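Local structure of pentalenene synthase (Streptomyces chartreusis NRRL 3882, 6Q4S) at residues L9-P14 and A300-I305; R93-A98 and A152-V157; V181-S186 and L214-I219; E197-A202 and E288-R293. The protein is a magnesium-dependent terpene synthase that cyclises (2E,6E)-farnesyl diphosphate, probably to the bicyclic alcohol 7-epi-alpha-eudesmol, with release of diphosphate. One frame throughout, in Å; residues are numbered along the deposited sequence.

How the interactions relate
All four contacts belong to one all-helical fold at different depths. Interaction 3 lies closest to the chain centre and is buried and apolar, with isoleucine, valine and alanine where the start of helix 183-194 and the residues just before it meet helix 206-228. Interaction 2, also buried, pairs two antiparallel helices near the DDXXD motif, which probably binds magnesium, through an isoleucine-valine pair and a cysteine set against two alanines. Interactions 1 and 4 are partly exposed and both use helix 288-313: residues 300-305 meet the N-terminal loop through a phenylalanine, a threonine and a histidine, whereas residues 288-293 hold a loop carbonyl by arginine hydrogen bonds. Interactions 1 and 3 touch, Trp304 packing on Ile183.

Interaction 1 of 4, residues L9-P14 and A300-I305; sequences LPFDTP and AIQHWI
The imidazole of His303 receives the hydroxyl of Thr13 at its edge, with OG1 in the ring plane and 3.5 Å from His303 CD2; this is a contact and not a hydrogen bond. Pro14 adds its CD beside NE2 of the same ring. The second flat group, the Phe11 ring, slants against the helix. Its CD1 and CE1 both rest on the CG methylene of Gln302, CD1 being 3.8 Å from that atom, while CE2 meets Ile305 CG2 at 3.8 Å. The phenyl and amide planes of Phe11 and Gln302 stand 41° apart, so the two do not stack. Phe11 holds CG anti to its carbonyl carbon (chi1 -52°), which brings the ring against Gln302 and Ile305, one turn apart on the helix. Leu9 completes the apolar end, with CD1 4.3 Å from Ile305 CG2. With an alanine in place of Phe11, the Gln302 methylene and Ile305 CG2 would probably lose their shared cover, leaving a gap between loop and helix. In this class I terpene synthase fold the contact lays the N-terminal loop, which precedes helix 19-32, along the C-terminal helix 288-313. Leu9 and Phe11 also touch helix 252-284 at Leu267 and Gln274, and Ile305 reaches inward to Ala215 and Ile219 of helix 206-228.

Interaction 2 of 4, residues R93-A98 and A152-V157; sequences RIAEVA and AHCEEV
Cys154 presses its sulfur into the small-residue face of the opposite helix: SG is 3.4 Å from Ala98 CB and 3.8 Å from Ala95 CA. This is the tight part of the contact. The thiol points across because SG lies anti to the carbonyl carbon of Cys154 (chi1 -66°), and two alanines a turn apart leave it room to reach the backbone of helix 93-98. Toward the other end the fit is looser and made of branched side chains. Ile94 CG2 and Val157 CG2 meet at 4.0 Å, and Ile94 CD1 lies equally far from Val157 CG1. Val157 also sets CG2 over one face of the His153 ring in its own helix, while Ile94 CG2 reaches His153 CD2 at only 4.5 Å. The side of helix 93-98 turned from this interface is polar: Arg93 NH1 and Glu96 OE1 form a salt bridge at 3.0 Å whose hydrogen bond is weak, and Glu96 is exposed. Ala95, on the flank, packs against Arg114 of the second subunit. The segment axes run antiparallel, 176° between their directions and 9.8 Å apart. Phe79 covers Ile94 and Ala98 and meets the His153 ring, and Phe83, within the DDXXD motif, covers Ile94 as well. The side chain of His153 comes to about 4 Å from that of Asp80, which by similarity binds magnesium, so this antiparallel pair backs the aspartate-rich motif characteristic of class I terpene synthases.

Interaction 3 of 4, residues V181-S186 and L214-I219; sequences VGIHHS and LAADTI
Ile183 meets the opposite helix along its whole side chain. Its CB lies 3.9 Å from Ala216 CB, and CG2 stands equally far from Ala216 CA, over the backbone of that residue. The other branch, with CG1 anti to the carbonyl carbon (chi1 -79°), leads toward Ile219: CG1 is 3.9 Å from Ile219 CD1, and the CD1 methyls of the two isoleucines end 3.8 Å apart. Were an alanine to stand at Ile183, Ile219 CD1 would probably be left without its mate and a gap would open beside Ala216. Val181 flanks the pair, its CG1 held between backbone N and carbonyl carbon (chi1 73°) and reaching Ala216 O at 3.6 Å, while CG2 leans on Ile219. His184 CE1 also touches Ala216 CB, and its NE2 is hydrogen-bonded to Asp213. Gly182, with positive phi, ends helix 170-180, and its carbonyl takes the Ser186 hydroxyl at 2.6 Å. A break here, just after Arg177, a substrate-binding residue by similarity, is consistent with the kinked helix of class I terpene synthases. Helix 183-194 and helix 206-228 thus meet in the core: Trp304 of helix 288-313 covers Ile183, Cys266 of helix 252-284 touches Thr218, and Asp217 forms a salt bridge with Arg178 of helix 170-180.

Interaction 4 of 4, residues E197-A202 and E288-R293; sequences EVPAQA and EAERDR
Arg293 grips the main-chain carbonyl of Glu197 side-on, an arginine-to-backbone link at the periphery of the helical terpene synthase fold, where the loop before helix 200-203 meets the start of helix 288-313. Two nitrogens serve one acceptor: NE gives the straighter bond, 2.9 Å to Glu197 O with an N-H...O angle of 157°, and NH2 the more bent one, 3.1 Å to the same oxygen at 141°. NE approaches almost in line with the C=O bond, whereas NH2 comes from above the carbonyl plane; the oxygen itself stays in the plane of the guanidinium. The arginine chain bends at chi3 (53°), which turns the NE edge of the guanidinium to the carbonyl oxygen. Pro199, the N-cap residue of helix 200-203, lays its CG over one guanidinium face, 3.6 Å from Arg293 NH2, so the planar group is held at an edge by bonds and on a face by the ring. The carboxylate of Glu197 turns elsewhere, OE1 being hydrogen-bonded to Ser135, and Val198 N is taken by Glu191. At the start of helix 288-313, Glu290 N bonds to Asp287 OD1, while Glu290 OE1 is hydrogen-bonded close by in its own chain and adds only a long, weak ion pair to Arg285 of the second subunit. Carbon contacts fill in around the bonds: Val198 CG2 lies 4.0 Å from the carbonyl oxygen Arg293 O, and Pro199 CG 4.0 Å from Glu290 CB.

Interaction 1 of 4, residues L9-P14 and A300-I305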
loop_
_atom_site.group_PDB
_atom_site.type_symbol
_atom_site.label_atom_id
_atom_site.label_comp_id
_atom_site.label_asym_id
_atom_site.label_seq_id
_atom_site.Cartn_x
_atom_site.Cartn_y
_atom_site.Cartn_z
ATOM N N LEU A 9 32.899 -5.967 6.454
ATOM C CA LEU A 9 32.061 -4.858 6.033
ATOM C C LEU A 9 32.702 -3.558 6.477
ATOM O O LEU A 9 33.276 -3.536 7.536
ATOM C CB LEU A 9 30.679 -5.039 6.697
ATOM C CG LEU A 9 29.966 -6.368 6.346
ATOM C CD1 LEU A 9 28.584 -6.515 7.009
ATOM C CD2 LEU A 9 29.834 -6.440 4.825
ATOM N N PRO A 10 32.617 -2.476 5.681
ATOM C CA PRO A 10 33.135 -1.172 6.109
ATOM C C PRO A 10 32.117 -0.322 6.896
ATOM O O PRO A 10 31.877 0.821 6.535
ATOM C CB PRO A 10 33.435 -0.488 4.765
ATOM C CG PRO A 10 32.322 -0.965 3.899
ATOM C CD PRO A 10 32.152 -2.422 4.280
ATOM N N PHE A 11 31.469 -0.882 7.910
ATOM C CA PHE A 11 30.527 -0.121 8.736
ATOM C C PHE A 11 30.963 -0.355 10.152
ATOM O O PHE A 11 31.531 -1.386 10.451
ATOM C CB PHE A 11 29.067 -0.615 8.574
ATOM C CG PHE A 11 28.596 -0.700 7.157
ATOM C CD1 PHE A 11 28.438 0.434 6.397
ATOM C CD2 PHE A 11 28.295 -1.932 6.572
ATOM C CE1 PHE A 11 28.020 0.357 5.072
ATOM C CE2 PHE A 11 27.864 -2.000 5.258
ATOM C CZ PHE A 11 27.720 -0.845 4.506
ATOM N N ASP A 12 30.728 0.615 11.020
ATOM C CA ASP A 12 30.855 0.424 12.475
ATOM C C ASP A 12 29.518 0.924 13.016
ATOM O O ASP A 12 29.087 2.062 12.711
ATOM C CB ASP A 12 32.055 1.226 13.032
ATOM C CG ASP A 12 32.278 0.996 14.513
ATOM O OD1 ASP A 12 32.021 -0.132 14.994
ATOM O OD2 ASP A 12 32.734 1.942 15.198
ATOM N N THR A 13 28.840 0.092 13.785
ATOM C CA THR A 13 27.404 0.317 13.929
ATOM C C THR A 13 27.003 0.128 15.390
ATOM O O THR A 13 27.332 -0.904 15.997
ATOM C CB THR A 13 26.740 -0.580 12.802
ATOM O OG1 THR A 13 26.104 0.227 11.824
ATOM C CG2 THR A 13 25.962 -1.678 13.281
ATOM N N PRO A 14 26.284 1.127 15.985
ATOM C CA PRO A 14 25.884 0.964 17.393
ATOM C C PRO A 14 24.874 -0.153 17.683
ATOM O O PRO A 14 24.160 -0.622 16.802
ATOM C CB PRO A 14 25.333 2.351 17.781
ATOM C CG PRO A 14 25.135 3.113 16.510
ATOM C CD PRO A 14 25.995 2.481 15.452
ATOM N N ALA A 300 20.225 4.065 8.663
ATOM C CA ALA A 300 19.265 3.010 8.894
ATOM C C ALA A 300 19.583 1.789 7.947
ATOM O O ALA A 300 19.488 0.671 8.371
ATOM C CB ALA A 300 17.811 3.510 8.645
ATOM N N ILE A 301 19.999 2.059 6.726
ATOM C CA ILE A 301 20.381 0.994 5.799
ATOM C C ILE A 301 21.627 0.289 6.354
ATOM O O ILE A 301 21.628 -0.924 6.490
ATOM C CB ILE A 301 20.612 1.478 4.369
ATOM C CG1 ILE A 301 19.360 2.146 3.805
ATOM C CG2 ILE A 301 20.987 0.236 3.523
ATOM C CD1 ILE A 301 19.583 2.833 2.494
ATOM N N GLN A 302 22.630 1.060 6.794
ATOM C CA GLN A 302 23.854 0.464 7.359
ATOM C C GLN A 302 23.579 -0.359 8.589
ATOM O O GLN A 302 24.148 -1.451 8.803
ATOM C CB GLN A 302 24.845 1.555 7.723
ATOM C CG GLN A 302 25.239 2.492 6.596
ATOM C CD GLN A 302 26.164 3.657 7.065
ATOM O OE1 GLN A 302 26.304 3.939 8.250
ATOM N NE2 GLN A 302 26.807 4.293 6.118
ATOM N N HIS A 303 22.676 0.122 9.428
ATOM C CA HIS A 303 22.329 -0.655 10.588
ATOM C C HIS A 303 21.789 -2.006 10.201
ATOM O O HIS A 303 21.997 -2.991 10.940
ATOM C CB HIS A 303 21.326 0.085 11.533
ATOM C CG HIS A 303 21.809 1.433 12.006
ATOM N ND1 HIS A 303 20.961 2.491 12.266
ATOM C CD2 HIS A 303 23.063 1.889 12.257
ATOM C CE1 HIS A 303 21.672 3.545 12.617
ATOM N NE2 HIS A 303 22.951 3.212 12.598
ATOM N N TRP A 304 21.027 -2.052 9.088
ATOM C CA TRP A 304 20.461 -3.311 8.687
ATOM C C TRP A 304 21.539 -4.266 8.103
ATOM O O TRP A 304 21.590 -5.444 8.458
ATOM C CB TRP A 304 19.275 -3.114 7.729
ATOM C CG TRP A 304 18.080 -3.352 8.475
ATOM C CD1 TRP A 304 17.237 -2.394 9.090
ATOM C CD2 TRP A 304 17.605 -4.619 8.881
ATOM N NE1 TRP A 304 16.269 -3.027 9.806
ATOM C CE2 TRP A 304 16.444 -4.386 9.707
ATOM C CE3 TRP A 304 18.016 -5.936 8.626
ATOM C CZ2 TRP A 304 15.715 -5.412 10.270
ATOM C CZ3 TRP A 304 17.268 -6.991 9.200
ATOM C CH2 TRP A 304 16.110 -6.702 10.005
ATOM N N ILE A 305 22.311 -3.773 7.156
ATOM C CA ILE A 305 23.345 -4.616 6.529
ATOM C C ILE A 305 24.324 -5.115 7.601
ATOM O O ILE A 305 24.515 -6.342 7.745
ATOM C CB ILE A 305 24.124 -3.871 5.433
ATOM C CG1 ILE A 305 23.210 -3.443 4.314
ATOM C CG2 ILE A 305 25.250 -4.791 4.924
ATOM C CD1 ILE A 305 23.833 -2.450 3.332
#

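Interaction 2 of 4, residues R93-A98 and A152-V157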
loop_
_atom_site.group_PDB
_atom_site.type_symbol
_atom_site.label_atom_id
_atom_site.label_comp_id
_atom_site.label_asym_id
_atom_site.label_seq_id
_atom_site.Cartn_x
_atom_site.Cartn_y
_atom_site.Cartn_z
ATOM N N ARG A 93 -4.709 -21.091 4.083
ATOM C CA ARG A 93 -4.838 -20.409 5.360
ATOM C C ARG A 93 -3.733 -19.344 5.532
ATOM O O ARG A 93 -4.033 -18.266 5.972
ATOM C CB ARG A 93 -4.851 -21.398 6.527
ATOM C CG ARG A 93 -5.095 -20.750 7.884
ATOM C CD ARG A 93 -6.359 -19.896 7.952
ATOM N NE ARG A 93 -6.562 -19.387 9.298
ATOM C CZ ARG A 93 -7.611 -18.680 9.689
ATOM N NH1 ARG A 93 -8.553 -18.346 8.820
ATOM N NH2 ARG A 93 -7.711 -18.273 10.959
ATOM N N ILE A 94 -2.509 -19.635 5.149
ATOM C CA ILE A 94 -1.416 -18.659 5.183
ATOM C C ILE A 94 -1.750 -17.392 4.337
ATOM O O ILE A 94 -1.630 -16.277 4.831
ATOM C CB ILE A 94 -0.097 -19.325 4.822
ATOM C CG1 ILE A 94 0.373 -20.197 6.024
ATOM C CG2 ILE A 94 1.015 -18.327 4.437
ATOM C CD1 ILE A 94 1.534 -21.088 5.651
ATOM N N ALA A 95 -2.258 -17.580 3.117
ATOM C CA ALA A 95 -2.602 -16.464 2.266
ATOM C C ALA A 95 -3.636 -15.640 2.877
ATOM O O ALA A 95 -3.594 -14.417 2.750
ATOM C CB ALA A 95 -3.100 -16.932 0.884
ATOM N N GLU A 96 -4.632 -16.295 3.476
ATOM C CA GLU A 96 -5.697 -15.630 4.168
ATOM C C GLU A 96 -5.216 -14.727 5.336
ATOM O O GLU A 96 -5.664 -13.570 5.487
ATOM C CB GLU A 96 -6.771 -16.637 4.617
ATOM C CG GLU A 96 -7.928 -16.046 5.371
ATOM C CD GLU A 96 -9.084 -17.019 5.755
ATOM O OE1 GLU A 96 -8.894 -18.282 5.863
ATOM O OE2 GLU A 96 -10.199 -16.460 5.983
ATOM N N VAL A 97 -4.291 -15.258 6.138
ATOM C CA VAL A 97 -3.791 -14.526 7.271
ATOM C C VAL A 97 -2.851 -13.429 6.817
ATOM O O VAL A 97 -2.964 -12.314 7.320
ATOM C CB VAL A 97 -3.115 -15.488 8.300
ATOM C CG1 VAL A 97 -2.438 -14.673 9.390
ATOM C CG2 VAL A 97 -4.193 -16.415 8.865
ATOM N N ALA A 98 -2.016 -13.716 5.820
ATOM C CA ALA A 98 -1.107 -12.719 5.289
ATOM C C ALA A 98 -1.842 -11.512 4.780
ATOM O O ALA A 98 -1.401 -10.370 4.999
ATOM C CB ALA A 98 -0.238 -13.243 4.169
ATOM N N ALA A 152 4.955 -11.681 -1.658
ATOM C CA ALA A 152 6.078 -12.474 -2.039
ATOM C C ALA A 152 6.226 -13.667 -1.096
ATOM O O ALA A 152 6.531 -14.780 -1.564
ATOM C CB ALA A 152 7.307 -11.641 -2.058
ATOM N N HIS A 153 6.022 -13.453 0.205
ATOM C CA HIS A 153 6.019 -14.581 1.135
ATOM C C HIS A 153 4.970 -15.626 0.755
ATOM O O HIS A 153 5.252 -16.818 0.822
ATOM C CB HIS A 153 5.744 -14.175 2.576
ATOM C CG HIS A 153 5.738 -15.333 3.542
ATOM N ND1 HIS A 153 6.860 -16.090 3.804
ATOM C CD2 HIS A 153 4.741 -15.890 4.273
ATOM C CE1 HIS A 153 6.573 -17.039 4.669
ATOM N NE2 HIS A 153 5.306 -16.916 5.008
ATOM N N CYS A 154 3.749 -15.199 0.433
ATOM C CA CYS A 154 2.707 -16.137 -0.060
ATOM C C CYS A 154 3.140 -16.864 -1.331
ATOM O O CYS A 154 2.847 -18.060 -1.474
ATOM C CB CYS A 154 1.364 -15.413 -0.297
ATOM S SG CYS A 154 0.651 -14.825 1.244
ATOM N N GLU A 155 3.779 -16.173 -2.268
ATOM C CA GLU A 155 4.316 -16.853 -3.467
ATOM C C GLU A 155 5.355 -17.965 -3.110
ATOM O O GLU A 155 5.419 -19.027 -3.762
ATOM C CB GLU A 155 4.924 -15.895 -4.472
ATOM C CG GLU A 155 3.866 -14.980 -5.101
ATOM C CD GLU A 155 4.471 -13.952 -5.981
ATOM O OE1 GLU A 155 5.636 -14.086 -6.375
ATOM O OE2 GLU A 155 3.752 -13.002 -6.332
ATOM N N GLU A 156 6.171 -17.718 -2.093
ATOM C CA GLU A 156 7.172 -18.709 -1.630
ATOM C C GLU A 156 6.518 -19.935 -1.018
ATOM O O GLU A 156 6.874 -21.071 -1.352
ATOM C CB GLU A 156 8.086 -18.037 -0.600
ATOM C CG GLU A 156 9.257 -18.801 -0.026
ATOM C CD GLU A 156 10.123 -17.843 0.829
ATOM O OE1 GLU A 156 9.630 -17.262 1.852
ATOM O OE2 GLU A 156 11.225 -17.555 0.391
ATOM N N VAL A 157 5.543 -19.700 -0.169
ATOM C CA VAL A 157 4.721 -20.727 0.411
ATOM C C VAL A 157 3.995 -21.603 -0.633
ATOM O O VAL A 157 3.882 -22.891 -0.440
ATOM C CB VAL A 157 3.704 -20.126 1.388
ATOM C CG1 VAL A 157 2.647 -21.134 1.773
ATOM C CG2 VAL A 157 4.401 -19.583 2.679
#

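Interaction 3 of 4, residues V181-S186 and L214-I219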
loop_
_atom_site.group_PDB
_atom_site.type_symbol
_atom_site.label_atom_id
_atom_site.label_comp_id
_atom_site.label_asym_id
_atom_site.label_seq_id
_atom_site.Cartn_x
_atom_site.Cartn_y
_atom_site.Cartn_z
ATOM N N VAL A 181 12.973 -11.104 0.966
ATOM C CA VAL A 181 13.840 -10.819 2.124
ATOM C C VAL A 181 13.246 -9.712 3.039
ATOM O O VAL A 181 13.545 -9.699 4.210
ATOM C CB VAL A 181 15.262 -10.481 1.705
ATOM C CG1 VAL A 181 15.363 -9.123 1.078
ATOM C CG2 VAL A 181 16.232 -10.557 2.878
ATOM N N GLY A 182 12.402 -8.833 2.506
ATOM C CA GLY A 182 11.575 -7.970 3.397
ATOM C C GLY A 182 12.358 -6.809 4.056
ATOM O O GLY A 182 12.056 -6.348 5.196
ATOM N N ILE A 183 13.323 -6.297 3.326
ATOM C CA ILE A 183 14.231 -5.326 3.860
ATOM C C ILE A 183 13.755 -3.899 3.577
ATOM O O ILE A 183 14.162 -2.961 4.253
ATOM C CB ILE A 183 15.634 -5.568 3.253
ATOM C CG1 ILE A 183 16.305 -6.726 3.977
ATOM C CG2 ILE A 183 16.519 -4.363 3.345
ATOM C CD1 ILE A 183 16.437 -6.568 5.501
ATOM N N HIS A 184 12.939 -3.693 2.542
ATOM C CA HIS A 184 12.447 -2.353 2.292
ATOM C C HIS A 184 11.652 -1.818 3.516
ATOM O O HIS A 184 11.871 -0.670 3.942
ATOM C CB HIS A 184 11.588 -2.312 1.012
ATOM C CG HIS A 184 12.414 -2.459 -0.238
ATOM N ND1 HIS A 184 12.928 -3.667 -0.667
ATOM C CD2 HIS A 184 12.836 -1.534 -1.130
ATOM C CE1 HIS A 184 13.638 -3.463 -1.769
ATOM N NE2 HIS A 184 13.584 -2.179 -2.072
ATOM N N HIS A 185 10.711 -2.617 4.017
ATOM C CA HIS A 185 9.870 -2.177 5.163
ATOM C C HIS A 185 10.743 -2.115 6.429
ATOM O O HIS A 185 10.483 -1.273 7.366
ATOM C CB HIS A 185 8.630 -3.052 5.394
ATOM C CG HIS A 185 8.924 -4.470 5.739
ATOM N ND1 HIS A 185 9.307 -4.879 7.005
ATOM C CD2 HIS A 185 8.782 -5.607 5.018
ATOM C CE1 HIS A 185 9.463 -6.181 7.024
ATOM N NE2 HIS A 185 9.118 -6.646 5.835
ATOM N N SER A 186 11.751 -3.008 6.474
ATOM C CA SER A 186 12.712 -3.011 7.623
ATOM C C SER A 186 13.465 -1.702 7.735
ATOM O O SER A 186 13.627 -1.182 8.872
ATOM C CB SER A 186 13.616 -4.241 7.593
ATOM O OG SER A 186 12.838 -5.417 7.506
ATOM N N LEU A 214 19.743 -2.748 -3.498
ATOM C CA LEU A 214 21.046 -3.447 -3.217
ATOM C C LEU A 214 21.222 -3.907 -1.781
ATOM O O LEU A 214 21.787 -4.965 -1.515
ATOM C CB LEU A 214 22.215 -2.561 -3.595
ATOM C CG LEU A 214 22.310 -2.216 -5.075
ATOM C CD1 LEU A 214 23.203 -1.030 -5.288
ATOM C CD2 LEU A 214 22.839 -3.391 -5.928
ATOM N N ALA A 215 20.738 -3.119 -0.815
ATOM C CA ALA A 215 20.751 -3.541 0.557
ATOM C C ALA A 215 19.930 -4.816 0.683
ATOM O O ALA A 215 20.289 -5.753 1.416
ATOM C CB ALA A 215 20.197 -2.452 1.491
ATOM N N ALA A 216 18.790 -4.873 0.009
ATOM C CA ALA A 216 17.974 -6.069 0.108
ATOM C C ALA A 216 18.703 -7.290 -0.559
ATOM O O ALA A 216 18.699 -8.424 -0.042
ATOM C CB ALA A 216 16.654 -5.842 -0.551
ATOM N N ASP A 217 19.341 -7.045 -1.687
ATOM C CA ASP A 217 20.136 -8.156 -2.347
ATOM C C ASP A 217 21.204 -8.683 -1.407
ATOM O O ASP A 217 21.288 -9.884 -1.156
ATOM C CB ASP A 217 20.813 -7.689 -3.626
ATOM C CG ASP A 217 19.820 -7.335 -4.715
ATOM O OD1 ASP A 217 18.628 -7.771 -4.651
ATOM O OD2 ASP A 217 20.225 -6.584 -5.618
ATOM N N THR A 218 21.987 -7.756 -0.869
ATOM C CA THR A 218 23.120 -8.068 -0.055
ATOM C C THR A 218 22.677 -8.864 1.075
ATOM O O THR A 218 23.220 -9.907 1.349
ATOM C CB THR A 218 23.785 -6.786 0.440
ATOM O OG1 THR A 218 24.225 -6.025 -0.672
ATOM C CG2 THR A 218 24.967 -7.064 1.353
ATOM N N ILE A 219 21.650 -8.410 1.771
ATOM C CA ILE A 219 21.198 -9.133 2.961
ATOM C C ILE A 219 20.586 -10.468 2.617
ATOM O O ILE A 219 20.834 -11.431 3.314
ATOM C CB ILE A 219 20.220 -8.286 3.819
ATOM C CG1 ILE A 219 20.970 -7.119 4.399
ATOM C CG2 ILE A 219 19.584 -9.147 4.931
ATOM C CD1 ILE A 219 20.059 -5.950 4.751
#

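Interaction 4 of 4, residues E197-A202 and E288-R293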
loop_
_atom_site.group_PDB
_atom_site.type_symbol
_atom_site.label_atom_id
_atom_site.label_comp_id
_atom_site.label_asym_id
_atom_site.label_seq_id
_atom_site.Cartn_x
_atom_site.Cartn_y
_atom_site.Cartn_z
ATOM N N GLU A 197 11.972 11.524 9.465
ATOM C CA GLU A 197 11.509 11.061 8.176
ATOM C C GLU A 197 12.397 11.555 7.080
ATOM O O GLU A 197 12.800 12.719 7.074
ATOM C CB GLU A 197 10.083 11.489 7.893
ATOM C CG GLU A 197 9.109 10.740 8.808
ATOM C CD GLU A 197 7.621 10.964 8.508
ATOM O OE1 GLU A 197 7.330 11.362 7.310
ATOM O OE2 GLU A 197 6.803 10.723 9.509
ATOM N N VAL A 198 12.702 10.668 6.145
ATOM C CA VAL A 198 13.597 11.011 5.030
ATOM C C VAL A 198 12.806 11.889 4.072
ATOM O O VAL A 198 11.637 11.577 3.805
ATOM C CB VAL A 198 14.106 9.752 4.272
ATOM C CG1 VAL A 198 14.901 10.151 3.015
ATOM C CG2 VAL A 198 15.005 8.919 5.139
ATOM N N PRO A 199 13.426 12.983 3.523
ATOM C CA PRO A 199 12.658 13.837 2.582
ATOM C C PRO A 199 12.146 13.077 1.402
ATOM O O PRO A 199 12.920 12.309 0.777
ATOM C CB PRO A 199 13.664 14.929 2.173
ATOM C CG PRO A 199 14.497 15.061 3.411
ATOM C CD PRO A 199 14.668 13.648 3.950
ATOM N N ALA A 200 10.847 13.265 1.086
ATOM C CA ALA A 200 10.155 12.370 0.143
ATOM C C ALA A 200 10.809 12.384 -1.230
ATOM O O ALA A 200 10.878 11.348 -1.886
ATOM C CB ALA A 200 8.667 12.698 0.048
ATOM N N GLN A 201 11.299 13.551 -1.655
ATOM C CA GLN A 201 11.989 13.664 -2.958
ATOM C C GLN A 201 13.341 12.915 -2.984
ATOM O O GLN A 201 13.751 12.501 -4.048
ATOM C CB GLN A 201 12.143 15.142 -3.406
ATOM C CG GLN A 201 13.046 15.998 -2.531
ATOM C CD GLN A 201 12.345 16.647 -1.340
ATOM O OE1 GLN A 201 11.694 15.992 -0.524
ATOM N NE2 GLN A 201 12.527 17.925 -1.213
ATOM N N ALA A 202 14.000 12.735 -1.831
ATOM C CA ALA A 202 15.148 11.840 -1.728
ATOM C C ALA A 202 14.791 10.322 -1.761
ATOM O O ALA A 202 15.460 9.508 -2.451
ATOM C CB ALA A 202 15.995 12.177 -0.519
ATOM N N GLU A 288 20.286 22.044 4.855
ATOM C CA GLU A 288 21.170 21.274 5.732
ATOM C C GLU A 288 20.417 20.293 6.673
ATOM O O GLU A 288 20.912 19.200 6.948
ATOM C CB GLU A 288 22.157 22.224 6.465
ATOM C CG GLU A 288 22.215 22.170 7.995
ATOM C CD GLU A 288 22.836 23.439 8.604
ATOM O OE1 GLU A 288 22.467 23.799 9.749
ATOM O OE2 GLU A 288 23.677 24.106 7.936
ATOM N N ALA A 289 19.252 20.686 7.187
ATOM C CA ALA A 289 18.475 19.802 8.053
ATOM C C ALA A 289 17.847 18.616 7.230
ATOM O O ALA A 289 17.779 17.518 7.708
ATOM C CB ALA A 289 17.406 20.591 8.782
ATOM N N GLU A 290 17.422 18.883 6.001
ATOM C CA GLU A 290 17.039 17.842 5.050
ATOM C C GLU A 290 18.229 16.876 4.778
ATOM O O GLU A 290 18.063 15.644 4.898
ATOM C CB GLU A 290 16.513 18.458 3.749
ATOM C CG GLU A 290 15.156 19.134 3.971
ATOM C CD GLU A 290 14.669 20.036 2.837
ATOM O OE1 GLU A 290 15.463 20.529 1.969
ATOM O OE2 GLU A 290 13.447 20.256 2.818
ATOM N N ARG A 291 19.415 17.432 4.465
ATOM C CA ARG A 291 20.650 16.617 4.298
ATOM C C ARG A 291 20.895 15.726 5.455
ATOM O O ARG A 291 21.283 14.547 5.272
ATOM C CB ARG A 291 21.909 17.459 4.121
ATOM C CG ARG A 291 22.064 17.996 2.730
ATOM C CD ARG A 291 23.018 19.204 2.668
ATOM N NE ARG A 291 22.893 19.749 1.327
ATOM C CZ ARG A 291 23.601 19.374 0.262
ATOM N NH1 ARG A 291 24.567 18.466 0.335
ATOM N NH2 ARG A 291 23.315 19.915 -0.906
ATOM N N ASP A 292 20.700 16.276 6.651
ATOM C CA ASP A 292 20.891 15.518 7.884
ATOM C C ASP A 292 19.906 14.333 8.047
ATOM O O ASP A 292 20.226 13.313 8.709
ATOM C CB ASP A 292 20.751 16.443 9.099
ATOM C CG ASP A 292 20.927 15.702 10.418
ATOM O OD1 ASP A 292 22.027 15.154 10.600
ATOM O OD2 ASP A 292 19.978 15.627 11.264
ATOM N N ARG A 293 18.689 14.524 7.550
ATOM C CA ARG A 293 17.641 13.495 7.617
ATOM C C ARG A 293 17.965 12.364 6.601
ATOM O O ARG A 293 17.802 11.204 6.926
ATOM C CB ARG A 293 16.236 14.120 7.391
ATOM C CG ARG A 293 15.736 14.940 8.614
ATOM C CD ARG A 293 14.728 16.027 8.183
ATOM N NE ARG A 293 13.644 15.446 7.382
ATOM C CZ ARG A 293 12.849 16.075 6.524
ATOM N NH1 ARG A 293 12.932 17.378 6.310
ATOM N NH2 ARG A 293 11.923 15.381 5.867
#